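Local coordinates for 14L protein (Yaba-like disease virus, PDB 4EKX) that belongs to the poxvirus interleukin-18-binding proteins and probably binds and neutralises host interleukin-18, at residues R5-H10 with L21-D26; I9-K14 with V104-I109. The protein carries 2 engineered substitutions. All coordinates share one frame; numbering follows the deposited sequence.

Interaction 1. Residues R5-H10 with L21-D26; sequences RSVNIH and LECRGD
S6, N8 and H10 each exchange a pair of backbone hydrogen bonds with D26, R24 and E22 respectively. In the middle pair N8 N gives its hydrogen to R24 O at 2.8 Å, and R24 N returns one to N8 O that is nearly straight (168°). R24 O also takes a weak bond from N8 ND2 (3.4 Å); the same amide nitrogen reaches S6 OG at 3.2 Å with the hydroxyl close to the amide plane, which fixes the turn of the N8 side chain. On this face R24 is extended from CG to NE, and NH1 meets E22 OE1 at 3.2 Å from above the carboxylate plane. The guanidinium stands perpendicular to the H10 ring (90°), and a water links H10 ND1 (2.6 Å) to R24 NH1. The outer ends of these groups face a second subunit: R24 and E22 form reciprocal salt bridges with E22 and R24 of that chain, and H10 NE2 bonds to its V20 O. The opposite face carries V7, I9 and C23. V7 CG2, anti to the backbone N, touches C23 SG at 3.4 Å, next to the disulfide to C91 that ties this sheet to the facing one. Together these strands form a regular antiparallel β-hairpin at the edge, within this chain, of one sheet of an immunoglobulin-like β-sandwich.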
loop_
_atom_site.group_PDB
_atom_site.type_symbol
_atom_site.label_atom_id
_atom_site.label_comp_id
_atom_site.label_asym_id
_atom_site.label_seq_id
_atom_site.Cartn_x
_atom_site.Cartn_y
_atom_site.Cartn_z
ATOM N N ARG D 5 -8.983 -18.693 -0.116
ATOM C CA ARG D 5 -7.944 -18.441 -1.113
ATOM C C ARG D 5 -8.460 -17.530 -2.220
ATOM O O ARG D 5 -9.550 -17.732 -2.759
ATOM C CB ARG D 5 -7.417 -19.739 -1.721
ATOM C CG ARG D 5 -6.648 -20.604 -0.740
ATOM C CD ARG D 5 -6.379 -21.976 -1.317
ATOM N NE ARG D 5 -5.468 -21.966 -2.463
ATOM C CZ ARG D 5 -5.839 -22.207 -3.717
ATOM N NH1 ARG D 5 -7.111 -22.458 -3.998
ATOM N NH2 ARG D 5 -4.935 -22.213 -4.690
ATOM N N SER D 6 -7.674 -16.519 -2.556
ATOM C CA SER D 6 -8.103 -15.576 -3.565
ATOM C C SER D 6 -6.908 -14.817 -4.121
ATOM O O SER D 6 -5.827 -14.801 -3.530
ATOM C CB SER D 6 -9.124 -14.604 -2.976
ATOM O OG SER D 6 -8.499 -13.672 -2.116
ATOM N N VAL D 7 -7.107 -14.201 -5.273
ATOM C CA VAL D 7 -6.092 -13.336 -5.849
ATOM C C VAL D 7 -6.845 -12.112 -6.357
ATOM O O VAL D 7 -7.956 -12.223 -6.866
ATOM C CB VAL D 7 -5.279 -14.056 -6.959
ATOM C CG1 VAL D 7 -6.186 -14.516 -8.101
ATOM C CG2 VAL D 7 -4.148 -13.173 -7.470
ATOM N N ASN D 8 -6.280 -10.937 -6.142
ATOM C CA ASN D 8 -7.026 -9.719 -6.404
ATOM C C ASN D 8 -6.096 -8.700 -7.049
ATOM O O ASN D 8 -4.947 -8.589 -6.645
ATOM C CB ASN D 8 -7.617 -9.177 -5.080
ATOM C CG ASN D 8 -8.257 -10.286 -4.203
ATOM O OD1 ASN D 8 -9.473 -10.497 -4.240
ATOM N ND2 ASN D 8 -7.436 -10.978 -3.405
ATOM N N ILE D 9 -6.586 -7.974 -8.055
ATOM C CA ILE D 9 -5.802 -6.919 -8.716
ATOM C C ILE D 9 -6.410 -5.535 -8.476
ATOM O O ILE D 9 -7.601 -5.314 -8.712
ATOM C CB ILE D 9 -5.736 -7.134 -10.249
ATOM C CG1 ILE D 9 -5.086 -8.467 -10.605
ATOM C CG2 ILE D 9 -4.998 -5.964 -10.946
ATOM C CD1 ILE D 9 -5.148 -8.766 -12.101
ATOM N N HIS D 10 -5.600 -4.596 -7.999
ATOM C CA HIS D 10 -6.030 -3.208 -7.971
ATOM C C HIS D 10 -5.392 -2.472 -9.135
ATOM O O HIS D 10 -4.194 -2.618 -9.383
ATOM C CB HIS D 10 -5.637 -2.523 -6.675
ATOM C CG HIS D 10 -6.565 -2.819 -5.540
ATOM N ND1 HIS D 10 -6.673 -4.076 -4.974
ATOM C CD2 HIS D 10 -7.445 -2.030 -4.885
ATOM C CE1 HIS D 10 -7.569 -4.037 -4.002
ATOM N NE2 HIS D 10 -8.054 -2.808 -3.931
ATOM N N LEU D 21 0.040 -1.708 -11.203
ATOM C CA LEU D 21 -1.024 -2.647 -10.868
ATOM C C LEU D 21 -0.547 -3.438 -9.680
ATOM O O LEU D 21 0.593 -3.904 -9.657
ATOM C CB LEU D 21 -1.308 -3.605 -12.024
ATOM C CG LEU D 21 -1.315 -2.949 -13.422
ATOM C CD1 LEU D 21 -1.711 -3.977 -14.474
ATOM C CD2 LEU D 21 -2.250 -1.743 -13.461
ATOM N N GLU D 22 -1.426 -3.594 -8.696
ATOM C CA GLU D 22 -1.075 -4.295 -7.472
ATOM C C GLU D 22 -1.812 -5.610 -7.425
ATOM O O GLU D 22 -3.044 -5.649 -7.404
ATOM C CB GLU D 22 -1.465 -3.458 -6.251
ATOM C CG GLU D 22 -0.949 -2.019 -6.317
ATOM C CD GLU D 22 -1.690 -1.096 -5.356
ATOM O OE1 GLU D 22 -2.795 -1.464 -4.914
ATOM O OE2 GLU D 22 -1.170 0.006 -5.071
ATOM N N CYS D 23 -1.050 -6.693 -7.409
ATOM C CA CYS D 23 -1.668 -7.988 -7.232
ATOM C C CYS D 23 -1.393 -8.523 -5.836
ATOM O O CYS D 23 -0.245 -8.592 -5.400
ATOM C CB CYS D 23 -1.185 -8.968 -8.285
ATOM S SG CYS D 23 -1.952 -10.626 -7.993
ATOM N N ARG D 24 -2.461 -8.884 -5.133
ATOM C CA ARG D 24 -2.349 -9.457 -3.802
ATOM C C ARG D 24 -3.051 -10.795 -3.774
ATOM O O ARG D 24 -4.165 -10.935 -4.281
ATOM C CB ARG D 24 -2.985 -8.537 -2.752
ATOM C CG ARG D 24 -2.308 -7.177 -2.625
ATOM C CD ARG D 24 -3.050 -6.307 -1.631
ATOM N NE ARG D 24 -2.415 -5.005 -1.437
ATOM C CZ ARG D 24 -2.710 -3.916 -2.138
ATOM N NH1 ARG D 24 -3.646 -3.955 -3.085
ATOM N NH2 ARG D 24 -2.085 -2.776 -1.874
ATOM N N GLY D 25 -2.400 -11.779 -3.169
ATOM C CA GLY D 25 -3.042 -13.053 -2.939
ATOM C C GLY D 25 -3.460 -13.189 -1.486
ATOM O O GLY D 25 -2.979 -12.474 -0.606
ATOM N N ASP D 26 -4.378 -14.116 -1.240
ATOM C CA ASP D 26 -4.767 -14.469 0.105
ATOM C C ASP D 26 -4.758 -15.997 0.140
ATOM O O ASP D 26 -5.474 -16.637 -0.623
ATOM C CB ASP D 26 -6.156 -13.906 0.403
ATOM C CG ASP D 26 -6.487 -13.920 1.875
ATOM O OD1 ASP D 26 -6.072 -14.872 2.567
ATOM O OD2 ASP D 26 -7.158 -12.976 2.337
HETATM O O HOH W 1 -5.027 -6.070 -4.625
#

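Interaction 2. Residues I9-K14 with V104-I109; sequences IHVPVK and VILSKI
I9 meets V104 through the end of its side chain: CD1 lies anti to CA (chi2 174°), and the chain reaches out straight to bring it 4.2 Å from V104 CG1, while its neighbour H10 points out of the other face of the sheet. V11 carries most of the remaining contact and splits its two methyls between three partners. CG1, placed beside the backbone N (chi1 -65°), meets V104 CG2 tip to tip at 4.2 Å; L106 slides past the same methyl in the reverse direction, bringing CD2 to 4.1 Å. The other methyl, V11 CG2, lies 4.0 Å from I109 CG2, one turn further round the short helix. This is one margin of the immunoglobulin-like sandwich: strand 6-12 borders one sheet and strand 100-104 the other, and where the latter ends at V104 the chain bends into helix 106-110, so that branched aliphatic side chains from both layers meet between them. I109 points toward the strand from its CB outward, whereas L106 reaches it only with the end of its side chain. At P12 the contact passes to the backbone, whose carbonyl O lies 4.2 Å from I109 CG2 and accepts a hydrogen bond from W110 NE1, giving a buried polar atom a partner at the helix end. Beyond it V13 turns away from the helix and packs on N8 of the second subunit.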
loop_
_atom_site.group_PDB
_atom_site.type_symbol
_atom_site.label_atom_id
_atom_site.label_comp_id
_atom_site.label_asym_id
_atom_site.label_seq_id
_atom_site.Cartn_x
_atom_site.Cartn_y
_atom_site.Cartn_z
ATOM N N ILE D 9 -6.586 -7.974 -8.055
ATOM C CA ILE D 9 -5.802 -6.919 -8.716
ATOM C C ILE D 9 -6.410 -5.535 -8.476
ATOM O O ILE D 9 -7.601 -5.314 -8.712
ATOM C CB ILE D 9 -5.736 -7.134 -10.249
ATOM C CG1 ILE D 9 -5.086 -8.467 -10.605
ATOM C CG2 ILE D 9 -4.998 -5.964 -10.946
ATOM C CD1 ILE D 9 -5.148 -8.766 -12.101
ATOM N N HIS D 10 -5.600 -4.596 -7.999
ATOM C CA HIS D 10 -6.030 -3.208 -7.971
ATOM C C HIS D 10 -5.392 -2.472 -9.135
ATOM O O HIS D 10 -4.194 -2.618 -9.383
ATOM C CB HIS D 10 -5.637 -2.523 -6.675
ATOM C CG HIS D 10 -6.565 -2.819 -5.540
ATOM N ND1 HIS D 10 -6.673 -4.076 -4.974
ATOM C CD2 HIS D 10 -7.445 -2.030 -4.885
ATOM C CE1 HIS D 10 -7.569 -4.037 -4.002
ATOM N NE2 HIS D 10 -8.054 -2.808 -3.931
ATOM N N VAL D 11 -6.198 -1.695 -9.850
ATOM C CA VAL D 11 -5.691 -0.920 -10.978
ATOM C C VAL D 11 -6.012 0.558 -10.794
ATOM O O VAL D 11 -6.979 0.913 -10.112
ATOM C CB VAL D 11 -6.291 -1.395 -12.330
ATOM C CG1 VAL D 11 -5.836 -2.816 -12.651
ATOM C CG2 VAL D 11 -7.811 -1.306 -12.300
ATOM N N PRO D 12 -5.198 1.435 -11.399
ATOM C CA PRO D 12 -5.553 2.856 -11.308
ATOM C C PRO D 12 -6.700 3.184 -12.264
ATOM O O PRO D 12 -6.766 2.608 -13.359
ATOM C CB PRO D 12 -4.267 3.566 -11.738
ATOM C CG PRO D 12 -3.619 2.607 -12.706
ATOM C CD PRO D 12 -3.990 1.201 -12.219
ATOM N N VAL D 13 -7.590 4.080 -11.845
ATOM C CA VAL D 13 -8.747 4.464 -12.649
ATOM C C VAL D 13 -8.356 5.254 -13.894
ATOM O O VAL D 13 -9.135 5.364 -14.839
ATOM C CB VAL D 13 -9.762 5.285 -11.839
ATOM C CG1 VAL D 13 -10.296 4.454 -10.675
ATOM C CG2 VAL D 13 -9.129 6.569 -11.333
ATOM N N LYS D 14 -7.155 5.817 -13.889
ATOM C CA LYS D 14 -6.669 6.537 -15.057
ATOM C C LYS D 14 -5.221 6.197 -15.355
ATOM O O LYS D 14 -4.437 5.882 -14.458
ATOM C CB LYS D 14 -6.821 8.049 -14.871
ATOM C CG LYS D 14 -6.045 8.615 -13.693
ATOM C CD LYS D 14 -6.364 10.094 -13.507
ATOM C CE LYS D 14 -5.849 10.621 -12.176
ATOM N NZ LYS D 14 -4.364 10.689 -12.117
ATOM N N VAL D 104 -6.726 -8.568 -16.252
ATOM C CA VAL D 104 -7.270 -7.265 -16.593
ATOM C C VAL D 104 -6.714 -6.815 -17.937
ATOM O O VAL D 104 -5.577 -7.138 -18.294
ATOM C CB VAL D 104 -6.941 -6.208 -15.500
ATOM C CG1 VAL D 104 -5.435 -6.035 -15.343
ATOM C CG2 VAL D 104 -7.615 -4.870 -15.816
ATOM N N ILE D 105 -7.549 -6.105 -18.689
ATOM C CA ILE D 105 -7.128 -5.412 -19.891
ATOM C C ILE D 105 -7.365 -3.934 -19.616
ATOM O O ILE D 105 -8.506 -3.488 -19.510
ATOM C CB ILE D 105 -7.925 -5.876 -21.121
ATOM C CG1 ILE D 105 -7.571 -7.328 -21.451
ATOM C CG2 ILE D 105 -7.662 -4.959 -22.335
ATOM C CD1 ILE D 105 -8.395 -7.921 -22.567
ATOM N N LEU D 106 -6.278 -3.186 -19.479
ATOM C CA LEU D 106 -6.352 -1.800 -19.030
ATOM C C LEU D 106 -7.251 -0.882 -19.860
ATOM O O LEU D 106 -7.988 -0.078 -19.300
ATOM C CB LEU D 106 -4.943 -1.215 -18.873
ATOM C CG LEU D 106 -4.196 -1.951 -17.754
ATOM C CD1 LEU D 106 -2.710 -1.605 -17.741
ATOM C CD2 LEU D 106 -4.855 -1.644 -16.409
ATOM N N SER D 107 -7.205 -0.997 -21.185
ATOM C CA SER D 107 -8.016 -0.117 -22.025
ATOM C C SER D 107 -9.500 -0.212 -21.665
ATOM O O SER D 107 -10.246 0.755 -21.818
ATOM C CB SER D 107 -7.802 -0.415 -23.516
ATOM O OG SER D 107 -8.115 -1.767 -23.811
ATOM N N LYS D 108 -9.919 -1.376 -21.185
ATOM C CA LYS D 108 -11.302 -1.595 -20.794
ATOM C C LYS D 108 -11.639 -0.832 -19.523
ATOM O O LYS D 108 -12.725 -0.287 -19.393
ATOM C CB LYS D 108 -11.570 -3.080 -20.580
ATOM C CG LYS D 108 -11.509 -3.917 -21.843
ATOM N N ILE D 109 -10.692 -0.780 -18.600
ATOM C CA ILE D 109 -10.887 -0.038 -17.373
ATOM C C ILE D 109 -10.869 1.451 -17.665
ATOM O O ILE D 109 -11.714 2.192 -17.192
ATOM C CB ILE D 109 -9.785 -0.350 -16.352
ATOM C CG1 ILE D 109 -9.794 -1.836 -15.993
ATOM C CG2 ILE D 109 -9.961 0.504 -15.112
ATOM C CD1 ILE D 109 -10.932 -2.233 -15.085
#

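In the fold
Both interactions start from strand 6-12 and share I9 and H10, yet they use the strand differently. Interaction 1 lies within a sheet: regular backbone hydrogen bonds join it to its hairpin partner, and one face carries a polar cluster that becomes part of the subunit interface. Interaction 2 is wholly buried, crosses to the end of the facing sheet and its short helix, and has no hydrogen bond between its segments, relying on aliphatic contacts. L21 joins the two, its CD2 lying 3.6 Å from P12 CD and 3.9 Å from L106 CD2. From H10 to P12 the strand also pairs with a strand of the second subunit, so the sheet continues across the interface.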